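Local coordinates for protein angel homolog 2 (PDB 6RW0), which hydrolyses 2',3'-cyclic phosphates as a member of the CCR4 family of deadenylases and probably binds RNA, at residues 165-177 and 188-202. Residues are numbered along the deposited sequence; the frame is centred on the assembly and turned at random.
Sequences LLDRDNVGLVLLL and AICVANTHLLYNPRR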
loop_
_atom_site.group_PDB
_atom_site.type_symbol
_atom_site.label_atom_id
_atom_site.label_comp_id
_atom_site.label_asym_id
_atom_site.label_seq_id
_atom_site.Cartn_x
_atom_site.Cartn_y
_atom_site.Cartn_z
ATOM N N LEU A 165 15.980 -8.314 14.250
ATOM C CA LEU A 165 15.692 -7.202 13.356
ATOM C C LEU A 165 14.198 -6.977 13.205
ATOM O O LEU A 165 13.734 -5.830 13.132
ATOM C CB LEU A 165 16.290 -7.518 11.984
ATOM C CG LEU A 165 15.925 -6.603 10.826
ATOM C CD1 LEU A 165 16.471 -5.204 11.061
ATOM C CD2 LEU A 165 16.454 -7.123 9.494
ATOM N N LEU A 166 13.438 -8.059 13.107
ATOM C CA LEU A 166 12.038 -8.009 12.698
ATOM C C LEU A 166 11.125 -8.003 13.921
ATOM O O LEU A 166 10.300 -8.888 14.130
ATOM C CB LEU A 166 11.735 -9.172 11.763
ATOM C CG LEU A 166 12.345 -8.988 10.374
ATOM C CD1 LEU A 166 12.273 -10.292 9.586
ATOM C CD2 LEU A 166 11.681 -7.864 9.578
ATOM N N ASP A 167 11.261 -6.939 14.712
ATOM C CA ASP A 167 10.547 -6.821 15.974
ATOM C C ASP A 167 9.294 -5.958 15.884
ATOM O O ASP A 167 8.721 -5.616 16.924
ATOM C CB ASP A 167 11.484 -6.301 17.074
ATOM C CG ASP A 167 12.062 -4.921 16.773
ATOM O OD1 ASP A 167 11.633 -4.265 15.810
ATOM O OD2 ASP A 167 12.971 -4.489 17.521
ATOM N N ARG A 168 8.836 -5.626 14.681
ATOM C CA ARG A 168 7.687 -4.751 14.495
ATOM C C ARG A 168 6.468 -5.530 13.999
ATOM O O ARG A 168 6.596 -6.573 13.347
ATOM C CB ARG A 168 8.045 -3.629 13.515
ATOM C CG ARG A 168 9.238 -2.761 13.962
ATOM C CD ARG A 168 8.991 -2.164 15.320
ATOM N NE ARG A 168 9.474 -0.793 15.501
ATOM C CZ ARG A 168 10.738 -0.473 15.765
ATOM N NH1 ARG A 168 11.660 -1.423 15.849
ATOM N NH2 ARG A 168 11.084 0.794 15.952
ATOM N N ASP A 169 5.280 -4.997 14.297
ATOM C CA ASP A 169 4.024 -5.738 14.158
ATOM C C ASP A 169 3.336 -5.601 12.804
ATOM O O ASP A 169 2.222 -6.123 12.632
ATOM C CB ASP A 169 3.082 -5.355 15.297
ATOM C CG ASP A 169 3.547 -5.919 16.626
ATOM O OD1 ASP A 169 3.838 -7.145 16.693
ATOM O OD2 ASP A 169 3.657 -5.127 17.590
ATOM N N ASN A 170 3.993 -5.020 11.816
ATOM C CA ASN A 170 3.346 -4.789 10.535
ATOM C C ASN A 170 3.070 -6.097 9.799
ATOM O O ASN A 170 3.687 -7.146 10.052
ATOM C CB ASN A 170 4.211 -3.865 9.693
ATOM C CG ASN A 170 4.517 -2.576 10.404
ATOM O OD1 ASN A 170 5.539 -2.463 11.090
ATOM N ND2 ASN A 170 3.602 -1.609 10.301
ATOM N N VAL A 171 2.131 -6.009 8.857
ATOM C CA VAL A 171 1.651 -7.167 8.123
ATOM C C VAL A 171 1.401 -6.835 6.654
ATOM O O VAL A 171 1.388 -5.678 6.229
ATOM C CB VAL A 171 0.359 -7.759 8.734
ATOM C CG1 VAL A 171 0.586 -8.278 10.148
ATOM C CG2 VAL A 171 -0.775 -6.720 8.723
ATOM N N GLY A 172 1.178 -7.908 5.892
ATOM C CA GLY A 172 0.693 -7.814 4.531
ATOM C C GLY A 172 -0.313 -8.916 4.270
ATOM O O GLY A 172 -0.519 -9.807 5.101
ATOM N N LEU A 173 -0.924 -8.860 3.090
ATOM C CA LEU A 173 -1.930 -9.844 2.710
ATOM C C LEU A 173 -1.899 -9.979 1.198
ATOM O O LEU A 173 -1.811 -8.970 0.492
ATOM C CB LEU A 173 -3.325 -9.431 3.182
ATOM C CG LEU A 173 -4.446 -10.437 2.932
ATOM C CD1 LEU A 173 -4.235 -11.747 3.634
ATOM C CD2 LEU A 173 -5.766 -9.792 3.381
ATOM N N VAL A 174 -1.929 -11.217 0.712
ATOM C CA VAL A 174 -1.879 -11.508 -0.719
ATOM C C VAL A 174 -3.027 -12.451 -1.036
ATOM O O VAL A 174 -3.138 -13.524 -0.430
ATOM C CB VAL A 174 -0.536 -12.132 -1.136
ATOM C CG1 VAL A 174 -0.513 -12.383 -2.631
ATOM C CG2 VAL A 174 0.628 -11.229 -0.704
ATOM N N LEU A 175 -3.893 -12.057 -1.964
ATOM C CA LEU A 175 -4.952 -12.935 -2.434
ATOM C C LEU A 175 -4.644 -13.358 -3.860
ATOM O O LEU A 175 -4.066 -12.597 -4.640
ATOM C CB LEU A 175 -6.327 -12.256 -2.424
ATOM C CG LEU A 175 -6.860 -11.670 -1.118
ATOM C CD1 LEU A 175 -8.352 -11.330 -1.252
ATOM C CD2 LEU A 175 -6.630 -12.552 0.084
ATOM N N LEU A 176 -5.049 -14.570 -4.206
ATOM C CA LEU A 176 -5.045 -15.013 -5.588
ATOM C C LEU A 176 -6.502 -15.147 -6.007
ATOM O O LEU A 176 -7.266 -15.869 -5.359
ATOM C CB LEU A 176 -4.293 -16.327 -5.743
ATOM C CG LEU A 176 -4.029 -16.677 -7.207
ATOM C CD1 LEU A 176 -3.064 -15.720 -7.908
ATOM C CD2 LEU A 176 -3.501 -18.102 -7.294
ATOM N N LEU A 177 -6.876 -14.397 -7.035
ATOM C CA LEU A 177 -8.277 -14.277 -7.488
ATOM C C LEU A 177 -8.440 -14.809 -8.909
ATOM O O LEU A 177 -7.567 -14.604 -9.689
ATOM C CB LEU A 177 -8.700 -12.807 -7.468
ATOM C CG LEU A 177 -8.584 -12.076 -6.139
ATOM C CD1 LEU A 177 -9.041 -10.644 -6.303
ATOM C CD2 LEU A 177 -9.395 -12.754 -5.057
ATOM N N ALA A 188 -5.219 -16.143 -13.398
ATOM C CA ALA A 188 -5.526 -15.536 -12.123
ATOM C C ALA A 188 -4.845 -14.176 -12.010
ATOM O O ALA A 188 -3.927 -13.846 -12.765
ATOM C CB ALA A 188 -5.011 -16.426 -10.993
ATOM N N ILE A 189 -5.313 -13.386 -11.044
ATOM C CA ILE A 189 -4.715 -12.105 -10.687
ATOM C C ILE A 189 -4.308 -12.160 -9.222
ATOM O O ILE A 189 -5.084 -12.596 -8.366
ATOM C CB ILE A 189 -5.682 -10.937 -10.938
ATOM C CG1 ILE A 189 -6.046 -10.908 -12.422
ATOM C CG2 ILE A 189 -5.062 -9.615 -10.499
ATOM C CD1 ILE A 189 -7.105 -9.919 -12.761
ATOM N N CYS A 190 -3.093 -11.716 -8.938
ATOM C CA CYS A 190 -2.558 -11.697 -7.592
ATOM C C CYS A 190 -2.661 -10.274 -7.070
ATOM O O CYS A 190 -2.097 -9.355 -7.669
ATOM C CB CYS A 190 -1.100 -12.138 -7.631
ATOM S SG CYS A 190 -0.295 -12.103 -6.036
ATOM N N VAL A 191 -3.373 -10.089 -5.961
ATOM C CA VAL A 191 -3.549 -8.776 -5.351
ATOM C C VAL A 191 -2.866 -8.783 -3.994
ATOM O O VAL A 191 -3.162 -9.636 -3.145
ATOM C CB VAL A 191 -5.034 -8.411 -5.195
ATOM C CG1 VAL A 191 -5.186 -7.042 -4.543
ATOM C CG2 VAL A 191 -5.742 -8.452 -6.533
ATOM N N ALA A 192 -1.965 -7.830 -3.787
ATOM C CA ALA A 192 -1.209 -7.716 -2.555
ATOM C C ALA A 192 -1.476 -6.363 -1.920
ATOM O O ALA A 192 -1.748 -5.379 -2.614
ATOM C CB ALA A 192 0.279 -7.879 -2.819
ATOM N N ASN A 193 -1.414 -6.330 -0.587
ATOM C CA ASN A 193 -1.668 -5.127 0.193
ATOM C C ASN A 193 -0.776 -5.158 1.423
ATOM O O ASN A 193 -0.571 -6.218 2.024
ATOM C CB ASN A 193 -3.156 -5.122 0.573
ATOM C CG ASN A 193 -3.590 -3.874 1.329
ATOM O OD1 ASN A 193 -2.923 -2.847 1.311
ATOM N ND2 ASN A 193 -4.748 -3.960 1.973
ATOM N N THR A 194 -0.236 -3.998 1.791
ATOM C CA THR A 194 0.570 -3.913 2.998
ATOM C C THR A 194 0.531 -2.502 3.551
ATOM O O THR A 194 0.086 -1.557 2.895
ATOM C CB THR A 194 2.015 -4.366 2.736
ATOM O OG1 THR A 194 2.704 -4.563 3.978
ATOM C CG2 THR A 194 2.809 -3.328 1.941
ATOM N N HIS A 195 1.044 -2.381 4.772
ATOM C CA HIS A 195 1.270 -1.101 5.439
ATOM C C HIS A 195 2.618 -1.276 6.136
ATOM O O HIS A 195 2.714 -1.977 7.149
ATOM C CB HIS A 195 0.137 -0.790 6.404
ATOM C CG HIS A 195 0.188 0.591 6.971
ATOM N ND1 HIS A 195 -0.763 1.063 7.848
ATOM C CD2 HIS A 195 1.075 1.596 6.793
ATOM C CE1 HIS A 195 -0.458 2.303 8.193
ATOM N NE2 HIS A 195 0.643 2.659 7.555
ATOM N N LEU A 196 3.666 -0.691 5.561
ATOM C CA LEU A 196 5.009 -0.859 6.101
ATOM C C LEU A 196 5.235 0.031 7.321
ATOM O O LEU A 196 4.551 1.039 7.532
ATOM C CB LEU A 196 6.074 -0.530 5.050
ATOM C CG LEU A 196 6.071 -1.367 3.768
ATOM C CD1 LEU A 196 7.301 -1.031 2.929
ATOM C CD2 LEU A 196 6.014 -2.861 4.074
ATOM N N LEU A 197 6.219 -0.359 8.130
ATOM C CA LEU A 197 6.636 0.397 9.306
ATOM C C LEU A 197 6.767 1.886 9.017
ATOM O O LEU A 197 7.407 2.286 8.044
ATOM C CB LEU A 197 8.007 -0.135 9.734
ATOM C CG LEU A 197 8.644 0.546 10.935
ATOM C CD1 LEU A 197 7.766 0.312 12.155
ATOM C CD2 LEU A 197 10.031 0.023 11.167
ATOM N N TYR A 198 6.233 2.734 9.894
ATOM C CA TYR A 198 6.343 4.189 9.711
ATOM C C TYR A 198 7.762 4.676 10.040
ATOM O O TYR A 198 8.268 5.379 9.205
ATOM C CB TYR A 198 5.338 4.925 10.600
ATOM C CG TYR A 198 5.654 6.390 10.705
ATOM C CD1 TYR A 198 5.481 7.221 9.624
ATOM C CD2 TYR A 198 6.221 6.920 11.840
ATOM C CE1 TYR A 198 5.837 8.552 9.673
ATOM C CE2 TYR A 198 6.580 8.248 11.907
ATOM C CZ TYR A 198 6.383 9.068 10.824
ATOM O OH TYR A 198 6.756 10.375 10.894
ATOM N N ASN A 199 8.324 4.258 11.180
ATOM C CA ASN A 199 9.555 4.808 11.747
ATOM C C ASN A 199 10.572 5.206 10.684
ATOM O O ASN A 199 11.165 4.342 10.029
ATOM C CB ASN A 199 10.126 3.751 12.703
ATOM C CG ASN A 199 11.167 4.303 13.641
ATOM O OD1 ASN A 199 12.202 4.793 13.203
ATOM N ND2 ASN A 199 10.912 4.206 14.947
ATOM N N PRO A 200 10.803 6.507 10.481
ATOM C CA PRO A 200 11.667 6.927 9.368
ATOM C C PRO A 200 13.108 6.466 9.444
ATOM O O PRO A 200 13.766 6.344 8.402
ATOM C CB PRO A 200 11.583 8.461 9.418
ATOM C CG PRO A 200 10.243 8.721 9.983
ATOM C CD PRO A 200 9.978 7.629 10.984
ATOM N N ARG A 201 13.660 6.281 10.624
ATOM C CA ARG A 201 15.067 5.851 10.761
ATOM C C ARG A 201 15.256 4.407 10.286
ATOM O O ARG A 201 16.288 4.111 9.787
ATOM C CB ARG A 201 15.544 6.007 12.207
ATOM C CG ARG A 201 17.028 5.717 12.387
ATOM C CD ARG A 201 17.545 6.030 13.781
ATOM N NE ARG A 201 16.981 5.169 14.799
ATOM C CZ ARG A 201 17.626 4.750 15.868
ATOM N NH1 ARG A 201 18.933 4.875 15.955
ATOM N NH2 ARG A 201 16.961 4.176 16.847
ATOM N N ARG A 202 14.272 3.547 10.496
ATOM C CA ARG A 202 14.462 2.092 10.293
ATOM C C ARG A 202 14.177 1.596 8.874
ATOM O O ARG A 202 13.370 0.717 8.719
ATOM C CB ARG A 202 13.644 1.334 11.338
ATOM C CG ARG A 202 14.022 1.694 12.769
ATOM C CD ARG A 202 15.511 1.566 13.058
ATOM N NE ARG A 202 16.038 0.242 12.791
ATOM C CZ ARG A 202 15.943 -0.786 13.607
ATOM N NH1 ARG A 202 15.381 -0.626 14.787
ATOM N NH2 ARG A 202 16.397 -1.962 13.241
HETATM O O HOH W 1 15.295 -4.113 14.918
HETATM O O HOH W 2 14.387 -2.393 16.989
HETATM O O HOH W 3 8.477 2.760 15.397
HETATM O O HOH W 4 4.161 1.446 11.705
HETATM O O HOH W 5 1.083 -3.334 8.835
#
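The beta hairpin of strands 171-179 and 189-195 lies within a sheet of the endonuclease/exonuclease/phosphatase fold, and three hydrogen-bonded pairs, Leu173 with Asn193, Leu175 with Val191 and Leu177 with Ile189, join its antiparallel backbones. On one face, branched apolar side chains suit the packing: Leu177, its CD1 4.0 Å from Val191 CG2, touches Phe148 and Leu150 of the neighbouring strand 148-157, while Val191 packs on Val100 and Cys102 of strand 100-107 in the second sheet. On the other, Val174 CG1 meets Cys190 SG at 3.4 Å while CG2 rests on Ala192, whose small side chain probably lets Ile217 of helix 203-220 come close. With OG1 anti to the backbone N (chi1 -167°), Thr194 donates to Val171 O at 2.8 Å from above the carbonyl plane. Asn170 ND2 gives a weak bond to His195 O, and its OD1 is 3.5 Å from Leu197 CA. The bent chain of Arg168 drapes its CG across Leu197 CD1 (3.9 Å), and NH1 reaches Asp167 OD1 at 2.8 Å in a salt bridge whose acceptor lies in the guanidinium plane. A water accepts from Asn199 ND2 and, weakly, from Arg168 NH2. Arg168 NH1 is also 4.0 Å from Arg202 NH1, a like-charge approach probably eased by Asp167 and by Asp204, which pairs with Arg202. A leucine in place of Arg168 would probably leave Asp167 without its salt-bridge mate and lose the weak water link to Asn199. The second strand ends at His195, its side chain about 5 Å from a bound magnesium ion, consistent with strand ends lining the active site in DNase I-like folds.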